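Local coordinates for protein 361aa long hypothetical D-aminopeptidase (Pyrococcus horikoshii, PDB 2DRH) that belongs to peptidase family S58 and probably acts as an aminopeptidase, though its function is unproven, at residues 84-87 against 91-94; 179-184 against 224-229. One frame throughout, in Å; residues are numbered along the deposited sequence.

Interaction 1 (84-87 against 91-94)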
# COMPACT_ATOMS: atom_id res chain seq x y z
N ILE A 84 -3.51 -2.74 11.02
CA ILE A 84 -4.50 -2.76 9.94
C ILE A 84 -5.69 -1.83 10.18
O ILE A 84 -6.12 -1.12 9.27
CB ILE A 84 -4.99 -4.21 9.66
CG1 ILE A 84 -3.96 -4.95 8.79
CG2 ILE A 84 -6.32 -4.19 8.95
CD1 ILE A 84 -2.53 -4.93 9.34
N GLN A 85 -6.22 -1.80 11.40
CA GLN A 85 -7.35 -0.92 11.67
C GLN A 85 -6.88 0.52 11.81
O GLN A 85 -7.61 1.44 11.49
CB GLN A 85 -8.11 -1.36 12.93
CG GLN A 85 -9.43 -0.59 13.15
CD GLN A 85 -10.35 -1.26 14.15
OE1 GLN A 85 -10.64 -2.46 14.04
NE2 GLN A 85 -10.84 -0.49 15.13
N LEU A 86 -5.65 0.71 12.28
CA LEU A 86 -5.12 2.06 12.43
C LEU A 86 -5.17 2.71 11.04
O LEU A 86 -5.65 3.85 10.88
CB LEU A 86 -3.69 2.01 12.97
CG LEU A 86 -3.08 3.35 13.41
CD1 LEU A 86 -1.93 3.10 14.38
CD2 LEU A 86 -2.60 4.15 12.20
N TRP A 87 -4.70 1.97 10.04
CA TRP A 87 -4.68 2.47 8.67
C TRP A 87 -6.07 2.64 8.06
O TRP A 87 -6.33 3.62 7.35
CB TRP A 87 -3.87 1.54 7.76
CG TRP A 87 -2.38 1.68 7.92
CD1 TRP A 87 -1.67 2.85 8.04
CD2 TRP A 87 -1.41 0.63 7.89
NE1 TRP A 87 -0.32 2.58 8.09
CE2 TRP A 87 -0.13 1.23 8.00
CE3 TRP A 87 -1.49 -0.77 7.79
CZ2 TRP A 87 1.05 0.48 8.00
CZ3 TRP A 87 -0.31 -1.51 7.79
CH2 TRP A 87 0.94 -0.89 7.90
N THR A 91 -7.29 5.84 13.19
CA THR A 91 -7.28 6.16 14.61
C THR A 91 -6.60 5.15 15.53
O THR A 91 -6.31 4.02 15.14
CB THR A 91 -8.72 6.33 15.12
OG1 THR A 91 -9.48 5.17 14.77
CG2 THR A 91 -9.37 7.57 14.49
N ILE A 92 -6.33 5.60 16.76
CA ILE A 92 -5.73 4.78 17.81
C ILE A 92 -6.73 4.88 18.96
O ILE A 92 -7.14 5.99 19.34
CB ILE A 92 -4.35 5.32 18.25
CG1 ILE A 92 -3.29 4.92 17.22
CG2 ILE A 92 -3.99 4.78 19.63
CD1 ILE A 92 -1.88 5.34 17.58
N GLU A 93 -7.14 3.73 19.50
CA GLU A 93 -8.16 3.70 20.55
C GLU A 93 -7.75 2.95 21.80
O GLU A 93 -8.60 2.53 22.59
CB GLU A 93 -9.44 3.08 20.00
CG GLU A 93 -9.22 1.74 19.30
CD GLU A 93 -10.51 1.14 18.75
OE1 GLU A 93 -11.30 1.88 18.12
OE2 GLU A 93 -10.71 -0.08 18.93
N THR A 94 -6.45 2.78 21.98
CA THR A 94 -5.93 2.07 23.12
C THR A 94 -4.56 2.62 23.44
O THR A 94 -3.94 3.28 22.60
CB THR A 94 -5.75 0.57 22.81
OG1 THR A 94 -4.69 0.41 21.85
CG2 THR A 94 -7.04 -0.04 22.24
O HOH W 1 -12.40 -1.61 17.16
O HOH W 2 -10.06 2.46 15.68
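Leu86 and Ile92 make the apolar half of this contact. Their side chains lie side by side and point the same way. Leu86 CD1 touches Ile92 CG1 at 3.6 Å and also reaches Ile92 CD1 at 3.9 Å. CG of Leu86 stands anti to its backbone N (chi1 -169°), which carries the branch alongside the isoleucine. The backbone adds a CA-H...O contact, Leu86 CA to Thr91 O at 3.5 Å. An alanine in place of Leu86 lacks CG and both methyls, and would probably leave a gap beside Ile92 CG1.

The polar half runs through water. The side chains of Gln85 and Glu93 cross at about a right angle, with amide and carboxylate planes 86° apart. Their ends do not bond directly. One water accepts from Gln85 NE2 at 2.8 Å and donates to Glu93 OE2 at 2.9 Å. A second accepts from the same NE2 and donates to Glu93 OE1 at 2.8 Å; it also bonds Thr91 OG1. The carboxylate has further partners in Lys66, by a salt bridge, and the backbone N of Asn130. Gln85 OE1 bonds Lys79 of the second subunit.

The contact joins helix 83-89 to the short strand that follows it. Strand 91-92 pairs antiparallel with strand 65-73, and Leu86 and Ile92 both rest on Val282 of strand 278-285.

Interaction 2 (179-184 against 224-229)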
# COMPACT_ATOMS: atom_id res chain seq x y z
N PHE A 179 23.60 -1.17 17.83
CA PHE A 179 24.97 -0.94 17.38
C PHE A 179 25.96 -1.71 18.24
O PHE A 179 27.11 -1.30 18.41
CB PHE A 179 25.29 0.56 17.44
CG PHE A 179 24.43 1.39 16.53
CD1 PHE A 179 24.61 1.35 15.15
CD2 PHE A 179 23.42 2.19 17.06
CE1 PHE A 179 23.79 2.09 14.30
CE2 PHE A 179 22.59 2.93 16.22
CZ PHE A 179 22.78 2.88 14.84
N GLU A 180 25.50 -2.82 18.79
CA GLU A 180 26.31 -3.68 19.64
C GLU A 180 26.77 -3.01 20.93
O GLU A 180 27.80 -3.35 21.51
CB GLU A 180 27.49 -4.26 18.84
CG GLU A 180 26.98 -5.14 17.72
CD GLU A 180 28.08 -5.76 16.88
OE1 GLU A 180 28.77 -6.67 17.37
OE2 GLU A 180 28.24 -5.32 15.72
N PHE A 181 25.96 -2.05 21.36
CA PHE A 181 26.14 -1.34 22.62
C PHE A 181 24.78 -1.60 23.25
O PHE A 181 23.89 -2.16 22.59
CB PHE A 181 26.32 0.17 22.40
CG PHE A 181 27.68 0.55 21.88
CD1 PHE A 181 28.83 0.27 22.63
CD2 PHE A 181 27.82 1.22 20.67
CE1 PHE A 181 30.09 0.66 22.17
CE2 PHE A 181 29.08 1.62 20.21
CZ PHE A 181 30.21 1.34 20.96
N LYS A 182 24.59 -1.23 24.51
CA LYS A 182 23.29 -1.46 25.13
C LYS A 182 22.28 -0.54 24.46
O LYS A 182 22.56 0.64 24.24
CB LYS A 182 23.35 -1.17 26.62
CG LYS A 182 22.07 -1.51 27.36
CD LYS A 182 21.82 -3.02 27.37
CE LYS A 182 20.46 -3.35 27.98
NZ LYS A 182 19.37 -2.65 27.25
N GLY A 183 21.11 -1.08 24.13
CA GLY A 183 20.07 -0.28 23.51
C GLY A 183 18.97 -0.01 24.53
O GLY A 183 19.20 -0.16 25.73
N GLY A 184 17.79 0.39 24.06
CA GLY A 184 16.69 0.65 24.97
C GLY A 184 15.74 1.78 24.58
O GLY A 184 15.50 2.02 23.40
N LEU A 224 32.78 3.41 13.90
CA LEU A 224 34.12 2.99 13.49
C LEU A 224 35.18 3.35 14.52
O LEU A 224 36.08 2.55 14.81
CB LEU A 224 34.48 3.62 12.14
CG LEU A 224 33.70 3.06 10.95
CD1 LEU A 224 34.07 3.85 9.70
CD2 LEU A 224 34.03 1.58 10.78
N GLU A 225 35.08 4.55 15.08
CA GLU A 225 36.04 4.99 16.08
C GLU A 225 36.01 4.08 17.30
O GLU A 225 37.01 3.94 18.01
CB GLU A 225 35.73 6.43 16.51
CG GLU A 225 36.04 7.50 15.46
CD GLU A 225 37.51 7.52 15.05
OE1 GLU A 225 38.39 7.24 15.90
OE2 GLU A 225 37.80 7.84 13.87
N LEU A 226 34.87 3.45 17.56
CA LEU A 226 34.74 2.56 18.71
C LEU A 226 34.63 1.09 18.30
O LEU A 226 34.06 0.28 19.02
CB LEU A 226 33.52 2.98 19.55
CG LEU A 226 33.72 4.21 20.45
CD1 LEU A 226 34.15 5.41 19.62
CD2 LEU A 226 32.43 4.53 21.19
N LYS A 227 35.19 0.76 17.14
CA LYS A 227 35.20 -0.61 16.61
C LYS A 227 35.50 -1.67 17.66
O LYS A 227 34.72 -2.60 17.88
CB LYS A 227 36.26 -0.75 15.53
CG LYS A 227 35.92 -0.21 14.16
CD LYS A 227 37.20 0.05 13.37
CE LYS A 227 38.16 -1.13 13.43
NZ LYS A 227 37.53 -2.39 12.95
N ASN A 228 36.65 -1.52 18.30
CA ASN A 228 37.13 -2.48 19.28
C ASN A 228 36.57 -2.42 20.70
O ASN A 228 36.96 -3.23 21.55
CB ASN A 228 38.66 -2.39 19.32
CG ASN A 228 39.29 -2.66 17.97
OD1 ASN A 228 40.24 -2.00 17.56
ND2 ASN A 228 38.75 -3.65 17.26
N TRP A 229 35.66 -1.49 20.97
CA TRP A 229 35.08 -1.42 22.31
C TRP A 229 34.37 -2.76 22.54
O TRP A 229 33.67 -3.26 21.66
CB TRP A 229 34.10 -0.25 22.41
CG TRP A 229 33.75 0.10 23.82
CD1 TRP A 229 32.74 -0.43 24.57
CD2 TRP A 229 34.45 1.01 24.68
NE1 TRP A 229 32.77 0.10 25.84
CE2 TRP A 229 33.81 0.98 25.93
CE3 TRP A 229 35.56 1.85 24.50
CZ2 TRP A 229 34.24 1.76 27.02
CZ3 TRP A 229 36.00 2.62 25.58
CH2 TRP A 229 35.33 2.57 26.82
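Phe181 reaches Leu226 and Trp229 with the far end of its ring. From CB the side chain runs to CG. With CG anti to the carbonyl carbon (chi1 -76°), the far end of the ring comes close to 224-229. The contact is made by CE1 and CZ. Phe181 CE1 meets the indole, lying 3.7 Å from Trp229 CD1 and 4.1 Å from Trp229 CG. Trp229 CB is also 4.1 Å from Phe181 CE1. At the tip, Phe181 CZ lies 3.9 Å from Leu226 CD2 and 4.0 Å from Leu226 CB. Leu226 CB and Trp229 CD1 both sit at the edge of the phenyl ring, near its plane.

The two aromatic rings meet obliquely. The ring of Phe181 and the five-membered ring of Trp229 have centroids 5.8 Å apart and planes at 56°. A type I beta turn from Leu226 to Trp229, just past helix 222-225, brings both partners to the phenyl ring. It is closed by the bond from Trp229 N to Leu226 O, 3.1 Å.

Around the contact, Arg212 makes a cation-pi interaction with Phe181 and hydrogen bonds to the backbone O of Phe179, Glu180 and Trp229. Helix 346-355 packs on 224-229 through Ile352, against Leu226, and Glu348, against Trp229.

Across the segments the contact is van der Waals contact between apolar groups, while Arg212 supplies a polar tie between the same two segments.

Both segments of interaction 1 come earlier in the chain than those of interaction 2. The centres of the two contacts are about 36 Å apart, and their nearest atoms about 19 Å. They lie on opposite sides of the chain's centre and do not touch. Both belong to the S58 peptidase part of the chain. Interaction 1 involves the large mixed sheet, through strand 91-92, and borders the second subunit. Interaction 2 joins the short strand 181-182, which pairs with strand 177-178, to the turn after helix 222-225. It brings together distant parts of the sequence, and no other chain of the assembly touches its segments. The two are thus separate contacts in one fold.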